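PDB 7MX5: Tol-Pal system protein TolB from Acinetobacter baumannii, which probably acts as the periplasmic component of the Tol-Pal system, which takes part in outer membrane invagination during cell division and in keeping the outer membrane intact. Local coordinates for residues Asp131-Asn142 and Gln389-Lys400; Tyr122-Asp131 and Ser352-Val360. All blocks are in the same frame, centred on the assembly; numbering follows the deposited sequence.

Contact 1 of 2, residues Asp131-Asn142 and Gln389-Lys400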
loop_
_atom_site.group_PDB
_atom_site.type_symbol
_atom_site.label_atom_id
_atom_site.label_comp_id
_atom_site.label_asym_id
_atom_site.label_seq_id
_atom_site.Cartn_x
_atom_site.Cartn_y
_atom_site.Cartn_z
ATOM N N ASP A 131 6.213 6.133 4.926
ATOM C CA ASP A 131 5.453 4.897 4.795
ATOM C C ASP A 131 6.356 3.673 4.690
ATOM O O ASP A 131 5.907 2.619 4.226
ATOM C CB ASP A 131 4.513 4.964 3.589
ATOM C CG ASP A 131 3.116 5.416 3.968
ATOM O OD1 ASP A 131 2.797 5.425 5.175
ATOM O OD2 ASP A 131 2.337 5.764 3.057
ATOM N N PHE A 132 7.621 3.786 5.104
ATOM C CA PHE A 132 8.482 2.609 5.146
ATOM C C PHE A 132 8.017 1.637 6.221
ATOM O O PHE A 132 8.086 0.416 6.035
ATOM C CB PHE A 132 9.932 3.030 5.374
ATOM C CG PHE A 132 10.420 4.043 4.385
ATOM C CD1 PHE A 132 10.541 3.715 3.045
ATOM C CD2 PHE A 132 10.743 5.328 4.787
ATOM C CE1 PHE A 132 10.981 4.644 2.129
ATOM C CE2 PHE A 132 11.186 6.263 3.874
ATOM C CZ PHE A 132 11.306 5.920 2.543
ATOM N N SER A 133 7.543 2.158 7.348
ATOM C CA SER A 133 6.790 1.350 8.289
ATOM C C SER A 133 5.378 1.141 7.758
ATOM O O SER A 133 4.805 2.010 7.094
ATOM C CB SER A 133 6.744 2.014 9.665
ATOM O OG SER A 133 8.049 2.283 10.146
ATOM N N GLY A 134 4.820 -0.027 8.048
ATOM C CA GLY A 134 3.523 -0.412 7.535
ATOM C C GLY A 134 3.575 -1.759 6.844
ATOM O O GLY A 134 4.635 -2.323 6.582
ATOM N N ARG A 135 2.383 -2.268 6.549
ATOM C CA ARG A 135 2.230 -3.612 6.020
ATOM C C ARG A 135 1.391 -3.591 4.751
ATOM O O ARG A 135 0.556 -2.705 4.551
ATOM C CB ARG A 135 1.591 -4.540 7.058
ATOM C CG ARG A 135 2.294 -4.520 8.407
ATOM C CD ARG A 135 3.418 -5.538 8.452
ATOM N NE ARG A 135 2.903 -6.893 8.598
ATOM C CZ ARG A 135 3.647 -7.990 8.553
ATOM N NH1 ARG A 135 4.954 -7.932 8.357
ATOM N NH2 ARG A 135 3.063 -9.174 8.704
ATOM N N ILE A 136 1.631 -4.578 3.890
ATOM C CA ILE A 136 0.892 -4.750 2.647
ATOM C C ILE A 136 0.424 -6.195 2.568
ATOM O O ILE A 136 1.231 -7.122 2.701
ATOM C CB ILE A 136 1.745 -4.396 1.413
ATOM C CG1 ILE A 136 2.226 -2.945 1.486
ATOM C CG2 ILE A 136 0.958 -4.639 0.133
ATOM C CD1 ILE A 136 3.016 -2.503 0.272
ATOM N N ALA A 137 -0.875 -6.386 2.359
ATOM C CA ALA A 137 -1.439 -7.715 2.194
ATOM C C ALA A 137 -1.527 -8.070 0.716
ATOM O O ALA A 137 -1.717 -7.202 -0.140
ATOM C CB ALA A 137 -2.822 -7.802 2.835
ATOM N N TYR A 138 -1.388 -9.360 0.422
ATOM C CA TYR A 138 -1.415 -9.839 -0.952
ATOM C C TYR A 138 -1.768 -11.320 -0.943
ATOM O O TYR A 138 -1.714 -11.985 0.093
ATOM C CB TYR A 138 -0.074 -9.595 -1.654
ATOM C CG TYR A 138 1.118 -10.158 -0.911
ATOM C CD1 TYR A 138 1.774 -9.410 0.058
ATOM C CD2 TYR A 138 1.586 -11.438 -1.177
ATOM C CE1 TYR A 138 2.862 -9.922 0.742
ATOM C CE2 TYR A 138 2.674 -11.957 -0.502
ATOM C CZ TYR A 138 3.307 -11.195 0.457
ATOM O OH TYR A 138 4.389 -11.710 1.133
ATOM N N VAL A 139 -2.130 -11.829 -2.117
ATOM C CA VAL A 139 -2.496 -13.229 -2.294
ATOM C C VAL A 139 -1.562 -13.840 -3.327
ATOM O O VAL A 139 -1.556 -13.422 -4.491
ATOM C CB VAL A 139 -3.962 -13.392 -2.726
ATOM C CG1 VAL A 139 -4.290 -14.865 -2.917
ATOM C CG2 VAL A 139 -4.891 -12.764 -1.701
ATOM N N LEU A 140 -0.776 -14.825 -2.901
ATOM C CA LEU A 140 0.099 -15.562 -3.801
ATOM C C LEU A 140 -0.676 -16.714 -4.426
ATOM O O LEU A 140 -1.264 -17.535 -3.714
ATOM C CB LEU A 140 1.325 -16.092 -3.055
ATOM C CG LEU A 140 2.301 -15.048 -2.510
ATOM C CD1 LEU A 140 3.402 -15.715 -1.700
ATOM C CD2 LEU A 140 2.890 -14.226 -3.644
ATOM N N ARG A 141 -0.679 -16.768 -5.755
ATOM C CA ARG A 141 -1.354 -17.821 -6.503
ATOM C C ARG A 141 -0.305 -18.683 -7.190
ATOM O O ARG A 141 0.485 -18.179 -7.996
ATOM C CB ARG A 141 -2.322 -17.235 -7.529
ATOM C CG ARG A 141 -3.402 -16.350 -6.933
ATOM C CD ARG A 141 -4.373 -15.886 -8.004
ATOM N NE ARG A 141 -5.356 -14.945 -7.486
ATOM C CZ ARG A 141 -6.323 -14.398 -8.211
ATOM N NH1 ARG A 141 -6.468 -14.683 -9.494
ATOM N NH2 ARG A 141 -7.162 -13.544 -7.634
ATOM N N ASN A 142 -0.299 -19.975 -6.871
ATOM C CA ASN A 142 0.657 -20.918 -7.447
ATOM C C ASN A 142 -0.056 -22.230 -7.742
ATOM O O ASN A 142 -0.223 -23.070 -6.842
ATOM C CB ASN A 142 1.846 -21.141 -6.517
ATOM C CG ASN A 142 3.061 -21.682 -7.245
ATOM O OD1 ASN A 142 2.975 -22.090 -8.404
ATOM N ND2 ASN A 142 4.200 -21.693 -6.567
ATOM N N GLN A 389 8.008 -17.625 -7.507
ATOM C CA GLN A 389 7.207 -18.504 -8.342
ATOM C C GLN A 389 5.743 -18.118 -8.200
ATOM O O GLN A 389 5.300 -17.659 -7.144
ATOM C CB GLN A 389 7.417 -19.981 -7.981
ATOM C CG GLN A 389 7.158 -20.317 -6.522
ATOM C CD GLN A 389 8.359 -20.053 -5.637
ATOM O OE1 GLN A 389 9.504 -20.263 -6.041
ATOM N NE2 GLN A 389 8.104 -19.588 -4.419
ATOM N N GLY A 390 5.000 -18.296 -9.288
ATOM C CA GLY A 390 3.600 -17.927 -9.293
ATOM C C GLY A 390 3.406 -16.440 -9.537
ATOM O O GLY A 390 4.281 -15.739 -10.056
ATOM N N GLU A 391 2.228 -15.954 -9.148
ATOM C CA GLU A 391 1.866 -14.558 -9.331
ATOM C C GLU A 391 1.348 -13.977 -8.023
ATOM O O GLU A 391 0.856 -14.694 -7.148
ATOM C CB GLU A 391 0.808 -14.388 -10.433
ATOM C CG GLU A 391 -0.539 -15.012 -10.106
ATOM C CD GLU A 391 -1.523 -14.908 -11.254
ATOM O OE1 GLU A 391 -1.381 -13.978 -12.076
ATOM O OE2 GLU A 391 -2.439 -15.754 -11.334
ATOM N N VAL A 392 1.470 -12.658 -7.902
ATOM C CA VAL A 392 0.986 -11.906 -6.750
ATOM C C VAL A 392 -0.194 -11.060 -7.205
ATOM O O VAL A 392 -0.105 -10.355 -8.218
ATOM C CB VAL A 392 2.092 -11.025 -6.144
ATOM C CG1 VAL A 392 1.890 -10.881 -4.646
ATOM C CG2 VAL A 392 3.461 -11.608 -6.455
ATOM N N ARG A 393 -1.297 -11.129 -6.462
ATOM C CA ARG A 393 -2.534 -10.481 -6.874
ATOM C C ARG A 393 -3.184 -9.774 -5.694
ATOM O O ARG A 393 -2.966 -10.124 -4.530
ATOM C CB ARG A 393 -3.526 -11.486 -7.479
ATOM C CG ARG A 393 -2.920 -12.424 -8.509
ATOM C CD ARG A 393 -2.909 -11.782 -9.881
ATOM N NE ARG A 393 -4.175 -11.124 -10.177
ATOM C CZ ARG A 393 -5.074 -11.586 -11.035
ATOM N NH1 ARG A 393 -4.873 -12.708 -11.708
ATOM N NH2 ARG A 393 -6.201 -10.906 -11.222
ATOM N N GLU A 394 -3.994 -8.767 -6.024
ATOM C CA GLU A 394 -4.889 -8.062 -5.111
ATOM C C GLU A 394 -4.167 -7.522 -3.882
ATOM O O GLU A 394 -4.432 -7.978 -2.761
ATOM C CB GLU A 394 -6.031 -8.988 -4.690
ATOM C CG GLU A 394 -7.242 -8.925 -5.607
ATOM C CD GLU A 394 -8.163 -10.121 -5.448
ATOM O OE1 GLU A 394 -7.675 -11.204 -5.059
ATOM O OE2 GLU A 394 -9.375 -9.978 -5.711
ATOM N N PRO A 395 -3.269 -6.554 -4.036
ATOM C CA PRO A 395 -2.614 -5.965 -2.866
ATOM C C PRO A 395 -3.530 -4.987 -2.146
ATOM O O PRO A 395 -4.468 -4.426 -2.716
ATOM C CB PRO A 395 -1.404 -5.245 -3.468
ATOM C CG PRO A 395 -1.860 -4.858 -4.830
ATOM C CD PRO A 395 -2.786 -5.957 -5.294
ATOM N N ALA A 396 -3.236 -4.789 -0.862
ATOM C CA ALA A 396 -4.000 -3.857 -0.036
ATOM C C ALA A 396 -3.059 -3.256 0.999
ATOM O O ALA A 396 -2.667 -3.938 1.950
ATOM C CB ALA A 396 -5.183 -4.552 0.633
ATOM N N TRP A 397 -2.700 -1.990 0.807
ATOM C CA TRP A 397 -1.822 -1.302 1.745
ATOM C C TRP A 397 -2.566 -1.015 3.043
ATOM O O TRP A 397 -3.658 -0.440 3.030
ATOM C CB TRP A 397 -1.311 -0.001 1.128
ATOM C CG TRP A 397 0.067 0.396 1.570
ATOM C CD1 TRP A 397 0.532 0.454 2.853
ATOM C CD2 TRP A 397 1.154 0.801 0.729
ATOM N NE1 TRP A 397 1.843 0.866 2.861
ATOM C CE2 TRP A 397 2.249 1.086 1.570
ATOM C CE3 TRP A 397 1.310 0.948 -0.652
ATOM C CZ2 TRP A 397 3.481 1.509 1.075
ATOM C CZ3 TRP A 397 2.533 1.368 -1.143
ATOM C CH2 TRP A 397 3.602 1.644 -0.281
ATOM N N ALA A 398 -1.974 -1.419 4.165
ATOM C CA ALA A 398 -2.605 -1.194 5.456
ATOM C C ALA A 398 -2.677 0.302 5.754
ATOM O O ALA A 398 -1.702 1.027 5.537
ATOM C CB ALA A 398 -1.841 -1.913 6.566
ATOM N N PRO A 399 -3.805 0.790 6.252
ATOM C CA PRO A 399 -3.965 2.223 6.509
ATOM C C PRO A 399 -3.231 2.641 7.780
ATOM O O PRO A 399 -2.630 1.830 8.483
ATOM C CB PRO A 399 -5.480 2.375 6.662
ATOM C CG PRO A 399 -5.909 1.066 7.231
ATOM C CD PRO A 399 -5.032 0.036 6.564
ATOM N N LYS A 400 -3.294 3.937 8.064
ATOM C CA LYS A 400 -2.675 4.499 9.258
ATOM C C LYS A 400 -3.725 5.160 10.144
ATOM O O LYS A 400 -4.884 5.301 9.753
ATOM C CB LYS A 400 -1.591 5.509 8.879
ATOM C CG LYS A 400 -0.181 5.079 9.252
ATOM C CD LYS A 400 0.245 3.845 8.472
ATOM C CE LYS A 400 1.706 3.508 8.725
ATOM N NZ LYS A 400 2.557 4.729 8.771
ATOM O OXT LYS A 400 -3.440 5.568 11.270
HETATM O O HOH W 1 2.824 2.403 5.174
HETATM O O HOH W 2 0.588 0.412 6.083
HETATM O O HOH W 3 -6.362 -13.494 -5.087
#

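Contact 2 of 2, residues Tyr122-Asp131 and Ser352-Val360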
loop_
_atom_site.group_PDB
_atom_site.type_symbol
_atom_site.label_atom_id
_atom_site.label_comp_id
_atom_site.label_asym_id
_atom_site.label_seq_id
_atom_site.Cartn_x
_atom_site.Cartn_y
_atom_site.Cartn_z
ATOM N N TYR A 122 12.149 11.026 6.311
ATOM C CA TYR A 122 11.269 11.428 5.219
ATOM C C TYR A 122 10.347 12.565 5.640
ATOM O O TYR A 122 10.166 13.536 4.898
ATOM C CB TYR A 122 10.459 10.219 4.748
ATOM C CG TYR A 122 9.580 10.466 3.542
ATOM C CD1 TYR A 122 10.063 10.269 2.256
ATOM C CD2 TYR A 122 8.261 10.873 3.691
ATOM C CE1 TYR A 122 9.261 10.484 1.152
ATOM C CE2 TYR A 122 7.451 11.091 2.593
ATOM C CZ TYR A 122 7.956 10.895 1.325
ATOM O OH TYR A 122 7.154 11.110 0.228
ATOM N N GLN A 123 9.759 12.463 6.835
ATOM C CA GLN A 123 8.846 13.500 7.302
ATOM C C GLN A 123 9.580 14.811 7.564
ATOM O O GLN A 123 9.029 15.893 7.333
ATOM C CB GLN A 123 8.123 13.028 8.562
ATOM C CG GLN A 123 6.986 13.929 9.007
ATOM C CD GLN A 123 6.154 13.305 10.106
ATOM O OE1 GLN A 123 6.603 13.181 11.246
ATOM N NE2 GLN A 123 4.933 12.906 9.771
ATOM N N ALA A 124 10.821 14.733 8.045
ATOM C CA ALA A 124 11.583 15.944 8.328
ATOM C C ALA A 124 12.012 16.672 7.061
ATOM O O ALA A 124 12.302 17.871 7.121
ATOM C CB ALA A 124 12.810 15.606 9.176
ATOM N N LEU A 125 12.054 15.982 5.923
ATOM C CA LEU A 125 12.503 16.583 4.673
ATOM C C LEU A 125 11.363 16.997 3.757
ATOM O O LEU A 125 11.534 17.921 2.955
ATOM C CB LEU A 125 13.418 15.611 3.920
ATOM C CG LEU A 125 14.744 15.279 4.602
ATOM C CD1 LEU A 125 15.491 14.215 3.824
ATOM C CD2 LEU A 125 15.592 16.527 4.753
ATOM N N THR A 126 10.207 16.337 3.849
ATOM C CA THR A 126 9.073 16.635 2.988
ATOM C C THR A 126 7.839 17.121 3.729
ATOM O O THR A 126 6.945 17.688 3.090
ATOM C CB THR A 126 8.680 15.398 2.164
ATOM O OG1 THR A 126 7.850 14.539 2.956
ATOM C CG2 THR A 126 9.916 14.632 1.722
ATOM N N GLY A 127 7.759 16.926 5.043
ATOM C CA GLY A 127 6.548 17.239 5.772
ATOM C C GLY A 127 5.429 16.240 5.591
ATOM O O GLY A 127 4.292 16.529 5.981
ATOM N N ILE A 128 5.715 15.080 5.010
ATOM C CA ILE A 128 4.721 14.049 4.744
ATOM C C ILE A 128 5.097 12.824 5.565
ATOM O O ILE A 128 6.271 12.452 5.596
ATOM C CB ILE A 128 4.639 13.687 3.250
ATOM C CG1 ILE A 128 4.254 14.918 2.425
ATOM C CG2 ILE A 128 3.644 12.565 3.015
ATOM C CD1 ILE A 128 4.454 14.742 0.935
ATOM N N PRO A 129 4.153 12.185 6.255
ATOM C CA PRO A 129 4.491 10.985 7.034
ATOM C C PRO A 129 5.099 9.902 6.154
ATOM O O PRO A 129 4.587 9.591 5.077
ATOM C CB PRO A 129 3.146 10.541 7.622
ATOM C CG PRO A 129 2.247 11.716 7.526
ATOM C CD PRO A 129 2.771 12.644 6.477
ATOM N N GLY A 130 6.208 9.331 6.625
ATOM C CA GLY A 130 6.836 8.245 5.906
ATOM C C GLY A 130 6.002 6.980 5.936
ATOM O O GLY A 130 5.185 6.755 6.830
ATOM N N ASP A 131 6.213 6.133 4.926
ATOM C CA ASP A 131 5.453 4.897 4.795
ATOM C C ASP A 131 6.356 3.673 4.690
ATOM O O ASP A 131 5.907 2.619 4.226
ATOM C CB ASP A 131 4.513 4.964 3.589
ATOM C CG ASP A 131 3.116 5.416 3.968
ATOM O OD1 ASP A 131 2.797 5.425 5.175
ATOM O OD2 ASP A 131 2.337 5.764 3.057
ATOM N N SER A 352 -3.948 0.181 -4.838
ATOM C CA SER A 352 -4.090 0.509 -3.426
ATOM C C SER A 352 -3.152 1.652 -3.073
ATOM O O SER A 352 -1.946 1.571 -3.329
ATOM C CB SER A 352 -3.802 -0.711 -2.543
ATOM O OG SER A 352 -4.404 -0.573 -1.268
ATOM N N PHE A 353 -3.710 2.705 -2.484
ATOM C CA PHE A 353 -2.934 3.868 -2.084
ATOM C C PHE A 353 -2.153 3.589 -0.805
ATOM O O PHE A 353 -2.612 2.868 0.086
ATOM C CB PHE A 353 -3.850 5.072 -1.862
ATOM C CG PHE A 353 -3.946 5.994 -3.044
ATOM C CD1 PHE A 353 -2.831 6.675 -3.502
ATOM C CD2 PHE A 353 -5.157 6.190 -3.687
ATOM C CE1 PHE A 353 -2.921 7.531 -4.587
ATOM C CE2 PHE A 353 -5.253 7.044 -4.770
ATOM C CZ PHE A 353 -4.134 7.715 -5.221
ATOM N N SER A 354 -0.962 4.172 -0.722
ATOM C CA SER A 354 -0.234 4.160 0.534
ATOM C C SER A 354 -0.837 5.194 1.486
ATOM O O SER A 354 -1.459 6.162 1.043
ATOM C CB SER A 354 1.243 4.461 0.300
ATOM O OG SER A 354 1.433 5.796 -0.133
ATOM N N PRO A 355 -0.683 4.998 2.799
ATOM C CA PRO A 355 -1.292 5.936 3.761
ATOM C C PRO A 355 -0.956 7.400 3.518
ATOM O O PRO A 355 -1.803 8.263 3.781
ATOM C CB PRO A 355 -0.746 5.453 5.110
ATOM C CG PRO A 355 -0.458 4.008 4.912
ATOM C CD PRO A 355 -0.146 3.792 3.457
ATOM N N ASN A 356 0.240 7.714 3.025
ATOM C CA ASN A 356 0.605 9.102 2.769
ATOM C C ASN A 356 0.145 9.596 1.402
ATOM O O ASN A 356 0.325 10.778 1.094
ATOM C CB ASN A 356 2.122 9.297 2.914
ATOM C CG ASN A 356 2.931 8.471 1.924
ATOM O OD1 ASN A 356 2.410 7.957 0.935
ATOM N ND2 ASN A 356 4.226 8.345 2.194
ATOM N N GLY A 357 -0.435 8.724 0.580
ATOM C CA GLY A 357 -0.906 9.131 -0.727
ATOM C C GLY A 357 0.176 9.424 -1.739
ATOM O O GLY A 357 -0.138 9.891 -2.837
ATOM N N GLN A 358 1.441 9.172 -1.404
ATOM C CA GLN A 358 2.538 9.392 -2.335
ATOM C C GLN A 358 2.897 8.148 -3.134
ATOM O O GLN A 358 3.551 8.266 -4.176
ATOM C CB GLN A 358 3.778 9.886 -1.583
ATOM C CG GLN A 358 3.536 11.119 -0.728
ATOM C CD GLN A 358 2.809 12.215 -1.481
ATOM O OE1 GLN A 358 1.717 12.631 -1.093
ATOM N NE2 GLN A 358 3.413 12.692 -2.564
ATOM N N MET A 359 2.486 6.969 -2.676
ATOM C CA MET A 359 2.779 5.711 -3.342
ATOM C C MET A 359 1.480 5.001 -3.702
ATOM O O MET A 359 0.404 5.331 -3.195
ATOM C CB MET A 359 3.637 4.799 -2.454
ATOM C CG MET A 359 5.081 5.248 -2.287
ATOM S SD MET A 359 6.050 5.092 -3.797
ATOM C CE MET A 359 7.592 5.844 -3.287
ATOM N N VAL A 360 1.593 4.015 -4.586
ATOM C CA VAL A 360 0.461 3.177 -4.966
ATOM C C VAL A 360 0.997 1.808 -5.363
ATOM O O VAL A 360 2.007 1.701 -6.063
ATOM C CB VAL A 360 -0.369 3.818 -6.102
ATOM C CG1 VAL A 360 0.504 4.115 -7.309
ATOM C CG2 VAL A 360 -1.534 2.919 -6.491
#

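Contact 1 of 2, residues Asp131-Asn142 and Gln389-Lys400
Ile136 and Trp397 meet as a non-hydrogen-bonded pair of two antiparallel strands. Ile136 CD1 lies 3.8 Å from the centroid of the Trp397 six-membered ring and only 9° off its normal, a CH-pi contact over the centre of the face. The extended end of Ile136 (chi2 -177°) carries the methyl there. At the other end of the strands, on the same face of the sheet, Val392 CG1 packs 3.5 Å from Tyr138 CD2 and also touches Leu140 CD2.

On the opposite face, which also carries Ala137, Val139 and Ala396, the extended chain of Arg141 lays its guanidinium across Arg393 CG, and its NH2 forms a salt bridge to Glu394 OE1 at 3.5 Å. Water 3 bridges the same pair, accepting from Arg141 NH2 and donating to Glu394 OE1; Glu394 OE2 is held by Ser174. Arg141 NH1 approaches Arg393 NH1 to 3.4 Å, a like-charge contact probably offset by the salt bridge of Arg393 to Glu349.

Seven backbone hydrogen bonds position these groups, among them Arg141 N to Glu391 O at 2.9 Å. The register slips by one residue between the hydrogen-bonded pairs Ala137-Ala396 and Val139-Arg393, leaving a beta bulge opposite Tyr138; Glu394 N turns instead to Glu349. Near Gly134, Trp397 NE1 donates to water 1 at 2.9 Å, and this water donates to Ser133 O. A long, weak ion pair joins Asp131 OD1 to the poorly ordered Lys400 NZ, while the other carboxylate oxygen, OD2, accepts from Asn356 N.

Strand 391-397 is an outermost strand of a sheet continued by 135-141, 150-156 and 163-168. One strand from the C-terminal end thus completes a blade begun near the start of the propeller, the "Velcro" ring closure characteristic of beta-propellers.

Contact 2 of 2, residues Tyr122-Asp131 and Ser352-Val360
The Ser-Pro-Asn-Gly turn between strands 352-353 and 359-366, part of a WD40-like propeller repeat, receives the linker that leaves helix 110-126 of the N-terminal part, with Asn356 meeting Pro129 and Asp131. Residues 354-357 form a type I beta turn, and Asn356 adds an Asx turn by accepting from Gln358 N.

Two hydrogen bonds join linker and turn. Asn356 N donates to Asp131 OD2 at 2.9 Å with an N-H...O angle of 160°, reaching the syn side of the carboxylate from 24° out of its plane. Asn356 ND2 donates to Pro129 O at 3.2 Å, and this acceptor lies close to the amide plane. The amide cannot turn freely, because its OD1 is gripped from opposite faces: Ser354 OG donates to it at 2.6 Å and Gln358 N at 2.8 Å. With CG of Asn356 set between its backbone N and carbonyl carbon (chi1 62°), OD1 folds back over the turn while ND2 faces the linker. Ser354 OG in turn accepts from Met359 N, tying this arrangement to the following strand.

Van der Waals contacts flank the hydrogen bonds. Asp131 OD1 lies 3.5 Å from Pro355 CB, so the carboxylate also packs against the proline ring. Ile128 CG2 touches Asn356 CB at 3.6 Å, the two side chains crossing at about a right angle. Tyr122 OH comes within 3.7 Å of Gln358 CG, and Thr126 CG2 covers one face of the tyrosine ring.

Asp131 OD2 and Asn356 OD1, both acceptors, are near neighbours; the donors supplied to each oxygen probably offset their repulsion. If Asp131 is ionised, the N-H of Asn356 would offset part of its charge, and locking the amide by OD1 presents ND2 as a directed donor to the linker carbonyl.

In the fold
From the N terminus, the chain first adds strand 6-9 to the sheet of 382-386, then builds the mixed sheet and helix 110-126, and runs through the linker into strand 135-141 and on round the propeller. Contact 2 closes one long loop, 220 residues between its segments, when the turn after strand 352-353 returns to the linker. Contact 1 closes another, 246 residues, when the last strand joins 135-141. Because their segments alternate, the loops cross rather than nest. Asp131 belongs to both contacts, whose centres lie about 17 Å apart. Trp397 links them directly, its N probably hydrogen-bonded to Ser352 OG. Propeller closure and domain attachment therefore adjoin at the C-terminal tail.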